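Local atomic coordinates of nitrilotriacetate monooxygenase (Burkholderia pseudomallei, PDB entry 3SDO), a protein that probably acts as a flavin-dependent monooxygenase of the NtaA/SnaA/DszA family, using molecular oxygen and reduced FMN to oxidise small organic substrates. Residues T98-S101 with S102-E105; G225-L228 with A229-A233; L328-D331 with G332-S335. All coordinates share one frame; numbering follows the deposited sequence.

All three contacts are local, and they grow more exposed from contact 2 through contact 1 to contact 3. Contact 2, a buried turn of helix 223-232, is built on regular backbone bonds; its charged pair is the more exposed part. Contact 1 is partly buried where strand 94-100 runs out into the loop before helix 106-119, and serine hydroxyls do the work there. Both belong to the barrel, their centres about 17 Å apart, and both pack on helix 150-165. Contact 3, which does not share that helix, lies on the surface, its centre about 36 and 35 Å from those of contacts 1 and 2, at the start of helix 334-346; weak bonds and an aromatic face shape it.

Contact 1. Residues T98-S101 with S102-E105; sequences TMSS and SYSE
The ring of Tyr103 reaches back to Ser100 through CD2, which lies 3.4 Å from Ser100 OG; the hydroxyl approaches the ring obliquely. One face of that ring is covered by the neighbouring Ser102, whose CB sits 3.8 Å above the plane and over the ring centre. Tyr140 adds a ring stack to the same side chain from outside the two segments.

The rest of the contact is a serine network. Ser100 ends strand 94-100, and its OG, swung to a chi1 of 147°, faces the returning backbone and accepts hydrogen bonds from two N-H groups. Tyr103 N gives Ser100 OG the better bond, 3.1 Å; the one from Ser102 N is weak, with an N-H...O angle of only 126°. This link to the N-H two residues on fits an ST turn, though the bond is weak. A shorter bond also closes the loop: Ser104 OG donates to Ser100 O at 2.7 Å, approaching in the carbonyl plane. With chi1 at 72°, this hydroxyl stands between its own backbone N and carbonyl carbon. Met99 SD comes within 4.3 Å of Ser104 CB.

Ser104 OG also pairs with His157 NE2 from helix 150-165, and Tyr103 O takes a hydrogen bond from Asn108 ND2 of the second subunit. Thr98, a predicted FMN ligand, precedes this turn on the same strand. The chemistry implies a bend held through the hydroxyl and the carbonyl of Ser100: the hydroxyl accepts from the chain leaving the strand, while the carbonyl is held by Ser104, a buried hydroxyl itself satisfied twice.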
loop_
_atom_site.group_PDB
_atom_site.type_symbol
_atom_site.label_atom_id
_atom_site.label_comp_id
_atom_site.label_asym_id
_atom_site.label_seq_id
_atom_site.Cartn_x
_atom_site.Cartn_y
_atom_site.Cartn_z
ATOM N N THR A 98 1.110 -0.066 -9.389
ATOM C CA THR A 98 0.543 1.128 -10.011
ATOM C C THR A 98 0.181 2.212 -8.987
ATOM O O THR A 98 -0.389 1.932 -7.943
ATOM C CB THR A 98 -0.707 0.765 -10.852
ATOM O OG1 THR A 98 -0.299 0.022 -11.999
ATOM C CG2 THR A 98 -1.463 2.010 -11.310
ATOM N N MET A 99 0.499 3.462 -9.306
ATOM C CA MET A 99 -0.029 4.591 -8.564
ATOM C C MET A 99 -0.104 5.810 -9.479
ATOM O O MET A 99 0.794 6.056 -10.271
ATOM C CB MET A 99 0.797 4.905 -7.321
ATOM C CG MET A 99 0.028 5.776 -6.330
ATOM S SD MET A 99 0.969 6.063 -4.838
ATOM C CE MET A 99 0.862 4.466 -4.018
ATOM N N SER A 100 -1.207 6.538 -9.365
ATOM C CA SER A 100 -1.516 7.653 -10.242
ATOM C C SER A 100 -0.769 8.929 -9.847
ATOM O O SER A 100 -0.662 9.267 -8.673
ATOM C CB SER A 100 -3.040 7.921 -10.227
ATOM O OG SER A 100 -3.315 9.304 -10.378
ATOM N N SER A 101 -0.283 9.647 -10.850
ATOM C CA SER A 101 0.354 10.935 -10.648
ATOM C C SER A 101 -0.653 12.015 -10.294
ATOM O O SER A 101 -0.294 12.957 -9.630
ATOM C CB SER A 101 1.063 11.398 -11.924
ATOM O OG SER A 101 1.856 10.369 -12.446
ATOM N N SER A 102 -1.892 11.900 -10.771
ATOM C CA SER A 102 -2.877 12.994 -10.586
ATOM C C SER A 102 -3.540 12.962 -9.222
ATOM O O SER A 102 -3.981 13.996 -8.727
ATOM C CB SER A 102 -3.954 12.952 -11.669
ATOM O OG SER A 102 -3.375 13.005 -12.963
ATOM N N TYR A 103 -3.572 11.791 -8.590
ATOM C CA TYR A 103 -4.360 11.620 -7.374
ATOM C C TYR A 103 -3.534 11.136 -6.184
ATOM O O TYR A 103 -4.039 10.448 -5.317
ATOM C CB TYR A 103 -5.536 10.684 -7.669
ATOM C CG TYR A 103 -6.360 11.158 -8.852
ATOM C CD1 TYR A 103 -6.926 12.422 -8.857
ATOM C CD2 TYR A 103 -6.504 10.372 -9.992
ATOM C CE1 TYR A 103 -7.673 12.876 -9.947
ATOM C CE2 TYR A 103 -7.262 10.813 -11.083
ATOM C CZ TYR A 103 -7.832 12.069 -11.052
ATOM O OH TYR A 103 -8.564 12.508 -12.132
ATOM N N SER A 104 -2.268 11.543 -6.158
ATOM C CA SER A 104 -1.339 11.202 -5.084
ATOM C C SER A 104 -0.427 12.387 -4.857
ATOM O O SER A 104 -0.060 13.104 -5.806
ATOM C CB SER A 104 -0.476 10.047 -5.503
ATOM O OG SER A 104 0.442 10.519 -6.495
ATOM N N GLU A 105 -0.071 12.619 -3.607
ATOM C CA GLU A 105 0.918 13.657 -3.297
ATOM C C GLU A 105 2.314 13.078 -3.526
ATOM O O GLU A 105 2.626 12.012 -2.994
ATOM C CB GLU A 105 0.773 14.137 -1.854
ATOM C CG GLU A 105 -0.397 15.058 -1.623
ATOM C CD GLU A 105 -0.145 16.529 -2.071
ATOM O OE1 GLU A 105 1.015 16.930 -2.349
ATOM O OE2 GLU A 105 -1.129 17.298 -2.115
#

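Contact 2. Residues G225-L228 with A229-A233; sequences GIDL and AGRSA
Leu228 O is gripped twice by Ser232. Ser232 OG donates to Leu228 O at 2.9 Å, coming in from above the carbonyl plane, 44° out of it, and so off the lone pairs. Ser232 N also reaches Leu228 O at 2.9 Å, but weakly, since the N-H points well off line. A chi1 of 70° turns the Ser232 hydroxyl back over the helix, and it is bound by Gln218 NE2 of strand 215-218 as well.

Upstream, the helical pattern is regular: Ala229 N, Gly230 N and Arg231 N bond to the carbonyls of Gly225, Ile226 and Asp227, the middle one being the straightest at 166°. The closing turn is drawn in by Ala233 N, which bonds to Ala229 O at 2.8 Å.

Beside the backbone, Leu228 extends its CG away from its own N, and CD1 meets Ser232 OG at 3.5 Å while also lying over one face of the Arg231 guanidinium. Asp227 takes the edge of that guanidinium instead, close to its plane. Asp227 OD2 is 3.8 Å from Arg231 NH1, a long salt bridge, and 3.5 Å from Arg231 CD; the Arg231 chain, bent at chi3, passes Asp227 obliquely.

Leu228 also packs on Ala154 and Ala155 of helix 150-165, and Arg262 NH1 donates to Gly230 O and Ala233 O. Gly225 N bonds to Ser222 OG, a predicted FMN-binding residue. Helix 223-232 links strand 215-218 to its parallel neighbour 235-238, one of the beta-alpha-beta crossovers that build the TIM barrel of luciferase-like monooxygenases.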
loop_
_atom_site.group_PDB
_atom_site.type_symbol
_atom_site.label_atom_id
_atom_site.label_comp_id
_atom_site.label_asym_id
_atom_site.label_seq_id
_atom_site.Cartn_x
_atom_site.Cartn_y
_atom_site.Cartn_z
ATOM N N GLY A 225 2.736 9.991 -24.489
ATOM C CA GLY A 225 3.036 8.831 -23.641
ATOM C C GLY A 225 4.390 8.210 -23.964
ATOM O O GLY A 225 5.193 7.939 -23.074
ATOM N N ILE A 226 4.651 8.000 -25.244
ATOM C CA ILE A 226 5.912 7.398 -25.692
ATOM C C ILE A 226 7.089 8.305 -25.353
ATOM O O ILE A 226 8.136 7.854 -24.899
ATOM C CB ILE A 226 5.859 7.074 -27.196
ATOM C CG1 ILE A 226 4.924 5.892 -27.412
ATOM C CG2 ILE A 226 7.252 6.730 -27.759
ATOM C CD1 ILE A 226 4.559 5.629 -28.872
ATOM N N ASP A 227 6.902 9.600 -25.556
ATOM C CA ASP A 227 7.938 10.551 -25.249
ATOM C C ASP A 227 8.259 10.605 -23.745
ATOM O O ASP A 227 9.425 10.665 -23.342
ATOM C CB ASP A 227 7.530 11.935 -25.735
ATOM C CG ASP A 227 8.709 12.861 -25.852
ATOM O OD1 ASP A 227 9.682 12.491 -26.557
ATOM O OD2 ASP A 227 8.663 13.939 -25.229
ATOM N N LEU A 228 7.229 10.606 -22.910
ATOM C CA LEU A 228 7.472 10.553 -21.477
ATOM C C LEU A 228 8.236 9.277 -21.140
ATOM O O LEU A 228 9.172 9.327 -20.358
ATOM C CB LEU A 228 6.163 10.628 -20.682
ATOM C CG LEU A 228 6.297 10.639 -19.162
ATOM C CD1 LEU A 228 7.170 11.756 -18.675
ATOM C CD2 LEU A 228 4.893 10.697 -18.522
ATOM N N ALA A 229 7.856 8.150 -21.737
ATOM C CA ALA A 229 8.540 6.867 -21.449
ATOM C C ALA A 229 10.023 6.936 -21.804
ATOM O O ALA A 229 10.883 6.512 -21.029
ATOM C CB ALA A 229 7.861 5.701 -22.185
ATOM N N GLY A 230 10.315 7.467 -22.990
ATOM C CA GLY A 230 11.699 7.661 -23.451
ATOM C C GLY A 230 12.531 8.559 -22.548
ATOM O O GLY A 230 13.718 8.287 -22.321
ATOM N N ARG A 231 11.908 9.605 -22.004
ATOM C CA ARG A 231 12.600 10.540 -21.122
ATOM C C ARG A 231 12.753 10.044 -19.693
ATOM O O ARG A 231 13.634 10.530 -18.979
ATOM C CB ARG A 231 11.857 11.866 -21.061
ATOM C CG ARG A 231 12.013 12.698 -22.331
ATOM C CD ARG A 231 10.888 13.695 -22.484
ATOM N NE ARG A 231 10.608 14.397 -21.235
ATOM C CZ ARG A 231 9.385 14.735 -20.804
ATOM N NH1 ARG A 231 8.283 14.437 -21.502
ATOM N NH2 ARG A 231 9.259 15.382 -19.653
ATOM N N SER A 232 11.891 9.114 -19.256
ATOM C CA SER A 232 11.820 8.809 -17.803
ATOM C C SER A 232 11.538 7.359 -17.380
ATOM O O SER A 232 11.661 7.049 -16.203
ATOM C CB SER A 232 10.804 9.742 -17.114
ATOM O OG SER A 232 9.455 9.420 -17.492
ATOM N N ALA A 233 11.197 6.460 -18.296
ATOM C CA ALA A 233 10.916 5.071 -17.883
ATOM C C ALA A 233 12.162 4.183 -17.909
ATOM O O ALA A 233 13.027 4.352 -18.770
ATOM C CB ALA A 233 9.839 4.482 -18.761
#

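Contact 3. Residues L328-D331 with G332-S335; sequences LGSD and GFQS
Two weak hydrogen bonds join Ser330 to the residues after it. Gly332 N donates to Ser330 O at 3.1 Å, closing an inverse gamma turn with Asp331 at its centre. Phe333 N, in turn, makes a bent, weak bond to Ser330 OG, also 3.1 Å away but with an N-H...O angle of only 129°. The serine hydroxyl is brought near this N-H by an extended first torsion (chi1 177°), and its firmer partner is the carbonyl of Phe307, to which it must donate while it accepts from Phe333. Gly332, donor of the first bond, has a positive phi, which favours glycine.

The close polar approaches include one that is no bond. Gln334 bends at chi2 so that its amide folds back over the turn, and Gln334 NE2 ends 3.0 Å from Ser330 O; the angle is too poor for a hydrogen bond. This leaves the Gln334 amide lying against a carbonyl that Gly332 N already uses.

The remaining contacts are by packing, and Phe333 carries most of them. Asp331 O lies over one face of the ring, 3.3 Å from Phe333 CD2, while Ser330 OG is found at the ring edge, near the plane, and 3.2 Å from Phe333 CB. More loosely, Gln334 CG rests on Ser330 CB at 4.0 Å.

Around the turn, Phe333 meets Phe307 edge-to-face and His306 with planes at about 45°, both near the end of helix 297-307; Asp331 OD1 has a weak bond to Gln309 NE2. Phe333 is the N-cap of helix 334-346, and this surface turn lies between the start of that helix and the last residues of helix 297-307.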
loop_
_atom_site.group_PDB
_atom_site.type_symbol
_atom_site.label_atom_id
_atom_site.label_comp_id
_atom_site.label_asym_id
_atom_site.label_seq_id
_atom_site.Cartn_x
_atom_site.Cartn_y
_atom_site.Cartn_z
ATOM N N LEU A 328 -30.486 -1.568 -38.672
ATOM C CA LEU A 328 -30.248 -0.994 -37.342
ATOM C C LEU A 328 -29.115 0.036 -37.357
ATOM O O LEU A 328 -28.104 -0.155 -38.024
ATOM C CB LEU A 328 -29.901 -2.087 -36.319
ATOM C CG LEU A 328 -30.934 -3.179 -36.046
ATOM C CD1 LEU A 328 -30.295 -4.231 -35.102
ATOM C CD2 LEU A 328 -32.254 -2.609 -35.495
ATOM N N GLY A 329 -29.293 1.111 -36.602
ATOM C CA GLY A 329 -28.246 2.109 -36.410
ATOM C C GLY A 329 -27.294 1.750 -35.270
ATOM O O GLY A 329 -27.335 0.642 -34.739
ATOM N N SER A 330 -26.442 2.712 -34.904
ATOM C CA SER A 330 -25.469 2.568 -33.824
ATOM C C SER A 330 -25.247 3.940 -33.149
ATOM O O SER A 330 -25.423 4.999 -33.779
ATOM C CB SER A 330 -24.160 2.007 -34.389
ATOM O OG SER A 330 -23.155 1.903 -33.389
ATOM N N ASP A 331 -24.886 3.918 -31.869
ATOM C CA ASP A 331 -24.601 5.141 -31.120
ATOM C C ASP A 331 -23.135 5.561 -31.319
ATOM O O ASP A 331 -22.334 5.515 -30.383
ATOM C CB ASP A 331 -24.907 4.939 -29.625
ATOM C CG ASP A 331 -26.389 4.657 -29.356
ATOM O OD1 ASP A 331 -27.235 5.411 -29.877
ATOM O OD2 ASP A 331 -26.713 3.692 -28.630
ATOM N N GLY A 332 -22.787 5.963 -32.542
ATOM C CA GLY A 332 -21.420 6.388 -32.862
ATOM C C GLY A 332 -20.408 5.264 -33.049
ATOM O O GLY A 332 -19.215 5.525 -33.207
ATOM N N PHE A 333 -20.867 4.011 -33.032
ATOM C CA PHE A 333 -19.976 2.879 -33.256
ATOM C C PHE A 333 -20.186 2.269 -34.642
ATOM O O PHE A 333 -19.943 1.086 -34.832
ATOM C CB PHE A 333 -20.180 1.795 -32.190
ATOM C CG PHE A 333 -20.106 2.300 -30.776
ATOM C CD1 PHE A 333 -18.886 2.646 -30.214
ATOM C CD2 PHE A 333 -21.253 2.388 -29.996
ATOM C CE1 PHE A 333 -18.805 3.108 -28.901
ATOM C CE2 PHE A 333 -21.184 2.846 -28.676
ATOM C CZ PHE A 333 -19.953 3.209 -28.135
ATOM N N GLN A 334 -20.619 3.071 -35.610
ATOM C CA GLN A 334 -20.946 2.538 -36.939
ATOM C C GLN A 334 -19.792 1.790 -37.598
ATOM O O GLN A 334 -20.034 0.822 -38.317
ATOM C CB GLN A 334 -21.452 3.617 -37.890
ATOM C CG GLN A 334 -22.821 4.174 -37.535
ATOM C CD GLN A 334 -22.760 5.276 -36.500
ATOM O OE1 GLN A 334 -21.677 5.628 -35.996
ATOM N NE2 GLN A 334 -23.915 5.842 -36.183
ATOM N N SER A 335 -18.553 2.221 -37.354
ATOM C CA SER A 335 -17.393 1.530 -37.916
ATOM C C SER A 335 -17.229 0.135 -37.302
ATOM O O SER A 335 -16.801 -0.817 -37.977
ATOM C CB SER A 335 -16.101 2.349 -37.728
ATOM O OG SER A 335 -15.409 1.988 -36.538
#